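Local coordinates for protein adenine phosphoribosyltransferase (Leishmania donovani, PDB 1QB7) that probably catalyses the transfer of a phosphoribosyl group from 5-phospho-alpha-D-ribose 1-diphosphate to adenine, giving AMP and diphosphate in purine salvage, at residues A[148-162]-A[180-194]. Sequence-based numbering, arbitrary orientation. Where two conformers were deposited one is given.
Sequences LATGGTALSGLQLVE and LKAAEKIHSTANSRY. With ADE (adenine), chain C.
Y194 packs against L155 and L158 of helix 152-162, its ring sandwiched between two aliphatic groups. L158 CD1 sits over one face, offset toward the rim and 4.1 Å from Y194 CG, while CG of the adjacent R193 lies over the opposite face. L155, its CG anti to the backbone N (chi1 176°), crosses the tyrosine at about a right angle and brings CD1 to 3.6 Å from Y194 CE2. The phenol OH shares a water with Q159 NE2; OE1 of that amide is hydrogen-bonded to the backbone N of E114.

Beyond the ring, in the conformer given, E162 OE2 forms a salt bridge with R193 NH2 (2.7 Å), approaching at the guanidinium edge. E162 OE1 is close to the same NH2 (3.0 Å); with the planes 89° apart, the two oxygens do not pair with separate nitrogens. A bend at chi3 of R193 also sets the guanidinium with one face over Y194 OH.

Toward the N-termini, I186 splits its branches: CG2 touches L158 CD1 at 3.7 Å, whereas CD1 reaches A154 CB and G151 O. A182 CB packs 3.3 Å from A149 O; a water donates to A149 O and accepts from A182 N. L180 CD1 packs against A149 CB, which lies 3.4 Å from adenine N9.

Helices 152-162 and 182-192, 10.6 Å apart at -39°, pack side by side on the sheet, L158 on L143 and V168, I186 on F199, as in the type I phosphoribosyltransferase fold, with AMP-binding A149, T150, N-cap G151 and magnesium-site T153 where the first helix starts.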
ATOM      1  N   LEU A 148      -4.300  -5.614 -14.041  1.00 16.50           N
ATOM      2  CA  LEU A 148      -5.707  -5.684 -14.420  1.00 15.07           C
ATOM      3  C   LEU A 148      -5.891  -7.120 -14.900  1.00 16.05           C
ATOM      4  O   LEU A 148      -5.437  -7.479 -15.987  1.00 16.66           O
ATOM      5  CB  LEU A 148      -6.065  -4.715 -15.548  1.00 16.25           C
ATOM      6  CG  LEU A 148      -7.554  -4.797 -15.934  1.00 15.72           C
ATOM      7  CD1 LEU A 148      -8.430  -4.311 -14.797  1.00 17.35           C
ATOM      8  CD2 LEU A 148      -7.831  -3.993 -17.180  1.00 17.80           C
ATOM      9  N   ALA A 149      -6.469  -7.953 -14.040  1.00 16.14           N
ATOM     10  CA  ALA A 149      -6.704  -9.354 -14.363  1.00 16.77           C
ATOM     11  C   ALA A 149      -8.171  -9.580 -14.738  1.00 16.56           C
ATOM     12  O   ALA A 149      -8.552  -9.342 -15.878  1.00 17.45           O
ATOM     13  CB  ALA A 149      -6.292 -10.228 -13.198  1.00 16.54           C
ATOM     14  N   THR A 150      -8.999 -10.012 -13.789  1.00 18.73           N
ATOM     15  CA  THR A 150     -10.421 -10.237 -14.076  1.00 20.57           C
ATOM     16  C   THR A 150     -11.246  -8.946 -14.020  1.00 19.79           C
ATOM     17  O   THR A 150     -12.363  -8.895 -14.532  1.00 21.71           O
ATOM     18  CB  THR A 150     -11.048 -11.276 -13.129  1.00 22.16           C
ATOM     19  OG1 THR A 150     -11.001 -10.791 -11.782  1.00 28.18           O
ATOM     20  CG2 THR A 150     -10.305 -12.597 -13.224  1.00 23.29           C
ATOM     21  N   GLY A 151     -10.705  -7.918 -13.369  1.00 18.59           N
ATOM     22  CA  GLY A 151     -11.392  -6.642 -13.285  1.00 17.00           C
ATOM     23  C   GLY A 151     -12.503  -6.512 -12.265  1.00 15.83           C
ATOM     24  O   GLY A 151     -13.280  -5.554 -12.327  1.00 16.50           O
ATOM     25  N   GLY A 152     -12.579  -7.450 -11.323  1.00 14.84           N
ATOM     26  CA  GLY A 152     -13.609  -7.392 -10.304  1.00 13.11           C
ATOM     27  C   GLY A 152     -13.514  -6.128  -9.474  1.00 14.76           C
ATOM     28  O   GLY A 152     -14.503  -5.408  -9.298  1.00 15.91           O
ATOM     29  N   THR A 153     -12.322  -5.840  -8.967  1.00 15.19           N
ATOM     30  CA  THR A 153     -12.128  -4.643  -8.155  1.00 14.52           C
ATOM     31  C   THR A 153     -12.217  -3.370  -8.983  1.00 14.06           C
ATOM     32  O   THR A 153     -12.606  -2.326  -8.469  1.00 14.14           O
ATOM     33  CB  THR A 153     -10.805  -4.685  -7.372  1.00 14.42           C
ATOM     34  OG1 THR A 153      -9.737  -5.065  -8.245  1.00 15.47           O
ATOM     35  CG2 THR A 153     -10.904  -5.684  -6.221  1.00 16.78           C
ATOM     36  N   ALA A 154     -11.881  -3.463 -10.269  1.00 14.19           N
ATOM     37  CA  ALA A 154     -11.965  -2.304 -11.158  1.00 15.97           C
ATOM     38  C   ALA A 154     -13.427  -1.868 -11.226  1.00 16.11           C
ATOM     39  O   ALA A 154     -13.737  -0.674 -11.132  1.00 17.52           O
ATOM     40  CB  ALA A 154     -11.436  -2.647 -12.560  1.00 12.95           C
ATOM     41  N   LEU A 155     -14.320  -2.852 -11.348  1.00 16.83           N
ATOM     42  CA  LEU A 155     -15.751  -2.593 -11.404  1.00 16.17           C
ATOM     43  C   LEU A 155     -16.227  -1.997 -10.077  1.00 14.81           C
ATOM     44  O   LEU A 155     -17.084  -1.110 -10.070  1.00 14.33           O
ATOM     45  CB  LEU A 155     -16.532  -3.871 -11.733  1.00 19.18           C
ATOM     46  CG  LEU A 155     -18.066  -3.743 -11.715  1.00 22.23           C
ATOM     47  CD1 LEU A 155     -18.548  -2.759 -12.777  1.00 22.18           C
ATOM     48  CD2 LEU A 155     -18.706  -5.103 -11.928  1.00 24.59           C
ATOM     49  N   SER A 156     -15.680  -2.477  -8.961  1.00 13.42           N
ATOM     50  CA  SER A 156     -16.059  -1.923  -7.656  1.00 14.74           C
ATOM     51  C   SER A 156     -15.672  -0.447  -7.602  1.00 14.35           C
ATOM     52  O   SER A 156     -16.416   0.390  -7.078  1.00 13.98           O
ATOM     53  CB  SER A 156     -15.376  -2.678  -6.520  1.00 14.81           C
ATOM     54  OG  SER A 156     -16.106  -3.846  -6.200  1.00 17.05           O
ATOM     55  N   GLY A 157     -14.514  -0.140  -8.183  1.00 14.02           N
ATOM     56  CA  GLY A 157     -14.028   1.226  -8.226  1.00 14.91           C
ATOM     57  C   GLY A 157     -14.972   2.117  -9.004  1.00 14.57           C
ATOM     58  O   GLY A 157     -15.306   3.205  -8.551  1.00 16.11           O
ATOM     59  N   LEU A 158     -15.421   1.643 -10.164  1.00 16.08           N
ATOM     60  CA  LEU A 158     -16.345   2.398 -11.008  1.00 15.89           C
ATOM     61  C   LEU A 158     -17.658   2.661 -10.275  1.00 15.41           C
ATOM     62  O   LEU A 158     -18.168   3.774 -10.287  1.00 15.92           O
ATOM     63  CB  LEU A 158     -16.618   1.638 -12.314  1.00 17.44           C
ATOM     64  CG  LEU A 158     -15.388   1.235 -13.138  1.00 20.57           C
ATOM     65  CD1 LEU A 158     -15.803   0.411 -14.349  1.00 19.49           C
ATOM     66  CD2 LEU A 158     -14.619   2.465 -13.563  1.00 19.13           C
ATOM     67  N   GLN A 159     -18.189   1.641  -9.611  1.00 15.61           N
ATOM     68  CA  GLN A 159     -19.440   1.778  -8.874  1.00 15.87           C
ATOM     69  C   GLN A 159     -19.326   2.813  -7.760  1.00 15.84           C
ATOM     70  O   GLN A 159     -20.205   3.654  -7.593  1.00 16.05           O
ATOM     71  CB  GLN A 159     -19.858   0.432  -8.280  1.00 16.59           C
ATOM     72  CG  GLN A 159     -20.221  -0.620  -9.317  1.00 17.43           C
ATOM     73  CD  GLN A 159     -20.510  -1.976  -8.702  1.00 19.96           C
ATOM     74  OE1 GLN A 159     -20.032  -2.298  -7.612  1.00 17.40           O
ATOM     75  NE2 GLN A 159     -21.281  -2.792  -9.414  1.00 21.02           N
ATOM     76  N   LEU A 160     -18.235   2.738  -7.001  1.00 16.93           N
ATOM     77  CA  LEU A 160     -18.005   3.649  -5.887  1.00 16.25           C
ATOM     78  C   LEU A 160     -17.864   5.099  -6.339  1.00 16.76           C
ATOM     79  O   LEU A 160     -18.397   6.005  -5.698  1.00 18.39           O
ATOM     80  CB  LEU A 160     -16.790   3.193  -5.071  1.00 16.53           C
ATOM     81  CG  LEU A 160     -16.974   1.869  -4.316  1.00 17.59           C
ATOM     82  CD1 LEU A 160     -15.639   1.359  -3.805  1.00 15.16           C
ATOM     83  CD2 LEU A 160     -17.981   2.035  -3.176  1.00 16.23           C
ATOM     84  N   VAL A 161     -17.170   5.317  -7.454  1.00 16.61           N
ATOM     85  CA  VAL A 161     -16.992   6.666  -7.991  1.00 17.03           C
ATOM     86  C   VAL A 161     -18.331   7.210  -8.516  1.00 17.66           C
ATOM     87  O   VAL A 161     -18.686   8.353  -8.242  1.00 18.05           O
ATOM     88  CB  VAL A 161     -15.907   6.703  -9.101  1.00 16.04           C
ATOM     89  CG1 VAL A 161     -15.831   8.091  -9.720  1.00 17.51           C
ATOM     90  CG2 VAL A 161     -14.548   6.325  -8.525  1.00 13.43           C
ATOM     91  N   GLU A 162     -19.087   6.381  -9.233  1.00 18.84           N
ATOM     92  CA  GLU A 162     -20.391   6.801  -9.756  1.00 22.45           C
ATOM     93  C   GLU A 162     -21.342   7.147  -8.610  1.00 20.32           C
ATOM     94  O   GLU A 162     -22.006   8.178  -8.645  1.00 21.37           O
ATOM     95  CB  GLU A 162     -21.029   5.715 -10.642  1.00 25.09           C
ATOM     96  CG  GLU A 162     -22.511   5.899 -10.935  0.50 25.31           C
ATOM     97  CD  GLU A 162     -23.088   4.766 -11.761  0.50 27.66           C
ATOM     98  OE1 GLU A 162     -22.710   3.594 -11.536  0.50 26.30           O
ATOM     99  OE2 GLU A 162     -23.927   5.054 -12.639  0.50 27.68           O
ATOM    100  N   LEU A 180      -7.822 -12.313 -20.132  1.00 26.00           N
ATOM    101  CA  LEU A 180      -8.956 -12.329 -19.219  1.00 23.40           C
ATOM    102  C   LEU A 180     -10.084 -11.368 -19.596  1.00 23.68           C
ATOM    103  O   LEU A 180     -11.114 -11.318 -18.924  1.00 25.13           O
ATOM    104  CB  LEU A 180      -8.475 -12.088 -17.791  1.00 23.42           C
ATOM    105  CG  LEU A 180      -7.595 -13.219 -17.253  1.00 22.51           C
ATOM    106  CD1 LEU A 180      -6.918 -12.804 -15.958  1.00 21.93           C
ATOM    107  CD2 LEU A 180      -8.444 -14.471 -17.051  1.00 22.17           C
ATOM    108  N   LYS A 181      -9.868 -10.592 -20.655  1.00 22.76           N
ATOM    109  CA  LYS A 181     -10.865  -9.658 -21.191  1.00 25.18           C
ATOM    110  C   LYS A 181     -11.651  -8.771 -20.212  1.00 24.13           C
ATOM    111  O   LYS A 181     -12.834  -8.503 -20.421  1.00 23.16           O
ATOM    112  CB  LYS A 181     -11.837 -10.425 -22.099  1.00 29.75           C
ATOM    113  CG  LYS A 181     -11.180 -11.007 -23.344  1.00 32.26           C
ATOM    114  CD  LYS A 181     -12.033 -12.089 -23.976  1.00 38.56           C
ATOM    115  CE  LYS A 181     -11.333 -12.693 -25.183  1.00 41.27           C
ATOM    116  NZ  LYS A 181     -12.020 -13.928 -25.663  1.00 44.53           N
ATOM    117  N   ALA A 182     -10.972  -8.271 -19.181  1.00 22.57           N
ATOM    118  CA  ALA A 182     -11.603  -7.409 -18.183  1.00 20.67           C
ATOM    119  C   ALA A 182     -12.198  -6.142 -18.803  1.00 20.10           C
ATOM    120  O   ALA A 182     -13.341  -5.787 -18.514  1.00 20.50           O
ATOM    121  CB  ALA A 182     -10.600  -7.042 -17.096  1.00 20.22           C
ATOM    122  N   ALA A 183     -11.418  -5.455 -19.636  1.00 20.25           N
ATOM    123  CA  ALA A 183     -11.891  -4.234 -20.288  1.00 21.06           C
ATOM    124  C   ALA A 183     -13.078  -4.528 -21.202  1.00 21.52           C
ATOM    125  O   ALA A 183     -14.081  -3.815 -21.163  1.00 21.70           O
ATOM    126  CB  ALA A 183     -10.765  -3.571 -21.073  1.00 21.68           C
ATOM    127  N   GLU A 184     -12.965  -5.588 -22.004  1.00 21.80           N
ATOM    128  CA  GLU A 184     -14.028  -5.997 -22.920  1.00 23.85           C
ATOM    129  C   GLU A 184     -15.334  -6.250 -22.156  1.00 24.15           C
ATOM    130  O   GLU A 184     -16.385  -5.733 -22.529  1.00 25.38           O
ATOM    131  CB  GLU A 184     -13.630  -7.278 -23.673  1.00 26.37           C
ATOM    132  CG  GLU A 184     -13.398  -7.116 -25.176  0.50 28.08           C
ATOM    133  CD  GLU A 184     -12.016  -6.586 -25.522  0.50 29.14           C
ATOM    134  OE1 GLU A 184     -11.355  -7.186 -26.395  0.50 30.00           O
ATOM    135  OE2 GLU A 184     -14.884 -10.113 -24.265  0.50 28.40           O
ATOM    136  N   LYS A 185     -15.261  -7.038 -21.084  1.00 24.23           N
ATOM    137  CA  LYS A 185     -16.437  -7.367 -20.275  1.00 23.32           C
ATOM    138  C   LYS A 185     -17.062  -6.162 -19.576  1.00 23.75           C
ATOM    139  O   LYS A 185     -18.284  -6.022 -19.543  1.00 22.61           O
ATOM    140  CB  LYS A 185     -16.087  -8.440 -19.250  1.00 25.78           C
ATOM    141  CG  LYS A 185     -15.627  -9.738 -19.878  1.00 32.37           C
ATOM    142  CD  LYS A 185     -15.243 -10.749 -18.824  1.00 37.03           C
ATOM    143  CE  LYS A 185     -14.770 -12.032 -19.471  1.00 42.47           C
ATOM    144  NZ  LYS A 185     -14.519 -13.076 -18.441  1.00 50.63           N
ATOM    145  N   ILE A 186     -16.224  -5.291 -19.014  1.00 21.86           N
ATOM    146  CA  ILE A 186     -16.717  -4.101 -18.333  1.00 19.15           C
ATOM    147  C   ILE A 186     -17.375  -3.155 -19.336  1.00 19.28           C
ATOM    148  O   ILE A 186     -18.397  -2.544 -19.038  1.00 18.37           O
ATOM    149  CB  ILE A 186     -15.580  -3.397 -17.546  1.00 18.46           C
ATOM    150  CG1 ILE A 186     -15.175  -4.270 -16.351  1.00 19.60           C
ATOM    151  CG2 ILE A 186     -16.015  -2.015 -17.081  1.00 16.98           C
ATOM    152  CD1 ILE A 186     -13.958  -3.779 -15.592  1.00 20.25           C
ATOM    153  N   HIS A 187     -16.824  -3.093 -20.544  1.00 19.85           N
ATOM    154  CA  HIS A 187     -17.354  -2.231 -21.596  1.00 21.85           C
ATOM    155  C   HIS A 187     -18.669  -2.680 -22.224  1.00 24.04           C
ATOM    156  O   HIS A 187     -19.296  -1.909 -22.945  1.00 26.37           O
ATOM    157  CB  HIS A 187     -16.327  -2.059 -22.708  1.00 20.94           C
ATOM    158  CG  HIS A 187     -15.211  -1.134 -22.353  1.00 18.57           C
ATOM    159  ND1 HIS A 187     -13.966  -1.223 -22.937  1.00 19.59           N
ATOM    160  CD2 HIS A 187     -15.156  -0.098 -21.490  1.00 18.67           C
ATOM    161  CE1 HIS A 187     -13.189  -0.274 -22.442  1.00 20.38           C
ATOM    162  NE2 HIS A 187     -13.887   0.422 -21.564  1.00 20.16           N
ATOM    163  N   SER A 188     -19.080  -3.917 -21.971  1.00 26.25           N
ATOM    164  CA  SER A 188     -20.325  -4.429 -22.546  1.00 31.13           C
ATOM    165  C   SER A 188     -21.392  -4.775 -21.508  1.00 33.92           C
ATOM    166  O   SER A 188     -22.588  -4.791 -21.818  1.00 34.40           O
ATOM    167  CB  SER A 188     -20.049  -5.663 -23.406  1.00 29.76           C
ATOM    168  OG  SER A 188     -19.567  -6.733 -22.610  1.00 32.63           O
ATOM    169  N   THR A 189     -20.955  -5.059 -20.283  1.00 34.62           N
ATOM    170  CA  THR A 189     -21.871  -5.425 -19.211  1.00 34.06           C
ATOM    171  C   THR A 189     -22.939  -4.360 -18.974  1.00 34.51           C
ATOM    172  O   THR A 189     -22.682  -3.163 -19.121  1.00 32.54           O
ATOM    173  CB  THR A 189     -21.119  -5.714 -17.893  1.00 32.38           C
ATOM    174  OG1 THR A 189     -22.002  -6.372 -16.980  1.00 33.97           O
ATOM    175  CG2 THR A 189     -20.610  -4.424 -17.255  1.00 30.84           C
ATOM    176  N   ALA A 190     -24.148  -4.814 -18.656  1.00 35.85           N
ATOM    177  CA  ALA A 190     -25.270  -3.925 -18.387  1.00 36.38           C
ATOM    178  C   ALA A 190     -25.512  -2.923 -19.519  1.00 38.32           C
ATOM    179  O   ALA A 190     -25.521  -1.706 -19.295  1.00 39.45           O
ATOM    180  CB  ALA A 190     -25.048  -3.201 -17.070  1.00 34.62           C
ATOM    181  N   ASN A 191     -25.691  -3.442 -20.732  1.00 39.36           N
ATOM    182  CA  ASN A 191     -25.936  -2.617 -21.917  1.00 40.24           C
ATOM    183  C   ASN A 191     -24.892  -1.546 -22.208  1.00 39.11           C
ATOM    184  O   ASN A 191     -25.242  -0.402 -22.511  1.00 39.11           O
ATOM    185  CB  ASN A 191     -27.317  -1.966 -21.844  1.00 43.39           C
ATOM    186  CG  ASN A 191     -28.419  -2.911 -22.231  1.00 45.45           C
ATOM    187  OD1 ASN A 191     -28.575  -3.251 -23.405  1.00 47.21           O
ATOM    188  ND2 ASN A 191     -29.190  -3.352 -21.245  1.00 48.53           N
ATOM    189  N   SER A 192     -23.617  -1.916 -22.116  1.00 38.55           N
ATOM    190  CA  SER A 192     -22.516  -0.992 -22.385  1.00 38.56           C
ATOM    191  C   SER A 192     -22.577   0.282 -21.542  1.00 36.63           C
ATOM    192  O   SER A 192     -22.278   1.369 -22.031  1.00 37.66           O
ATOM    193  CB  SER A 192     -22.501  -0.614 -23.873  1.00 38.81           C
ATOM    194  OG  SER A 192     -22.430  -1.764 -24.695  1.00 44.11           O
ATOM    195  N   ARG A 193     -22.951   0.156 -20.273  1.00 35.32           N
ATOM    196  CA  ARG A 193     -23.048   1.331 -19.414  1.00 34.00           C
ATOM    197  C   ARG A 193     -21.697   1.941 -19.056  1.00 31.97           C
ATOM    198  O   ARG A 193     -21.617   3.125 -18.726  1.00 31.95           O
ATOM    199  CB  ARG A 193     -23.852   1.025 -18.149  1.00 35.76           C
ATOM    200  CG  ARG A 193     -23.288  -0.071 -17.281  1.00 38.30           C
ATOM    201  CD  ARG A 193     -24.034  -0.125 -15.959  1.00 42.92           C
ATOM    202  NE  ARG A 193     -23.969   1.148 -15.242  1.00 43.49           N
ATOM    203  CZ  ARG A 193     -24.790   1.492 -14.253  1.00 44.85           C
ATOM    204  NH1 ARG A 193     -25.745   0.657 -13.861  1.00 45.47           N
ATOM    205  NH2 ARG A 193     -24.649   2.665 -13.651  1.00 45.11           N
ATOM    206  N   TYR A 194     -20.641   1.136 -19.134  1.00 30.08           N
ATOM    207  CA  TYR A 194     -19.291   1.605 -18.832  1.00 28.31           C
ATOM    208  C   TYR A 194     -18.427   1.685 -20.092  1.00 28.78           C
ATOM    209  O   TYR A 194     -17.202   1.779 -20.010  1.00 27.92           O
ATOM    210  CB  TYR A 194     -18.634   0.694 -17.795  1.00 27.18           C
ATOM    211  CG  TYR A 194     -19.360   0.670 -16.468  1.00 27.07           C
ATOM    212  CD1 TYR A 194     -19.497   1.832 -15.701  1.00 24.89           C
ATOM    213  CD2 TYR A 194     -19.908  -0.515 -15.971  1.00 25.30           C
ATOM    214  CE1 TYR A 194     -20.162   1.815 -14.477  1.00 24.00           C
ATOM    215  CE2 TYR A 194     -20.574  -0.540 -14.748  1.00 25.72           C
ATOM    216  CZ  TYR A 194     -20.696   0.627 -14.007  1.00 24.00           C
ATOM    217  OH  TYR A 194     -21.353   0.602 -12.798  1.00 23.40           O
TER
HETATM  218  N9  ADE C 300      -4.610 -12.226 -10.999  0.50 34.88           N
HETATM  219  C8  ADE C 300      -4.527 -11.498  -9.874  0.50 35.09           C
HETATM  220  N7  ADE C 300      -3.294 -11.051  -9.616  0.50 34.87           N
HETATM  221  C5  ADE C 300      -2.548 -11.536 -10.661  0.50 34.38           C
HETATM  222  C6  ADE C 300      -1.191 -11.431 -10.990  0.50 34.99           C
HETATM  223  N6  ADE C 300      -0.333 -10.755 -10.230  0.50 34.66           N
HETATM  224  N1  ADE C 300      -0.787 -12.055 -12.130  0.50 34.67           N
HETATM  225  C2  ADE C 300      -1.673 -12.727 -12.873  0.50 34.12           C
HETATM  226  N3  ADE C 300      -2.983 -12.892 -12.653  0.50 32.93           N
HETATM  227  C4  ADE C 300      -3.346 -12.261 -11.518  0.50 33.79           C
HETATM  228  O   HOH W   1      -8.008  -8.530 -18.416  1.00 16.58           O
HETATM  229  O   HOH W   2     -22.687  -1.543 -11.625  1.00 20.08           O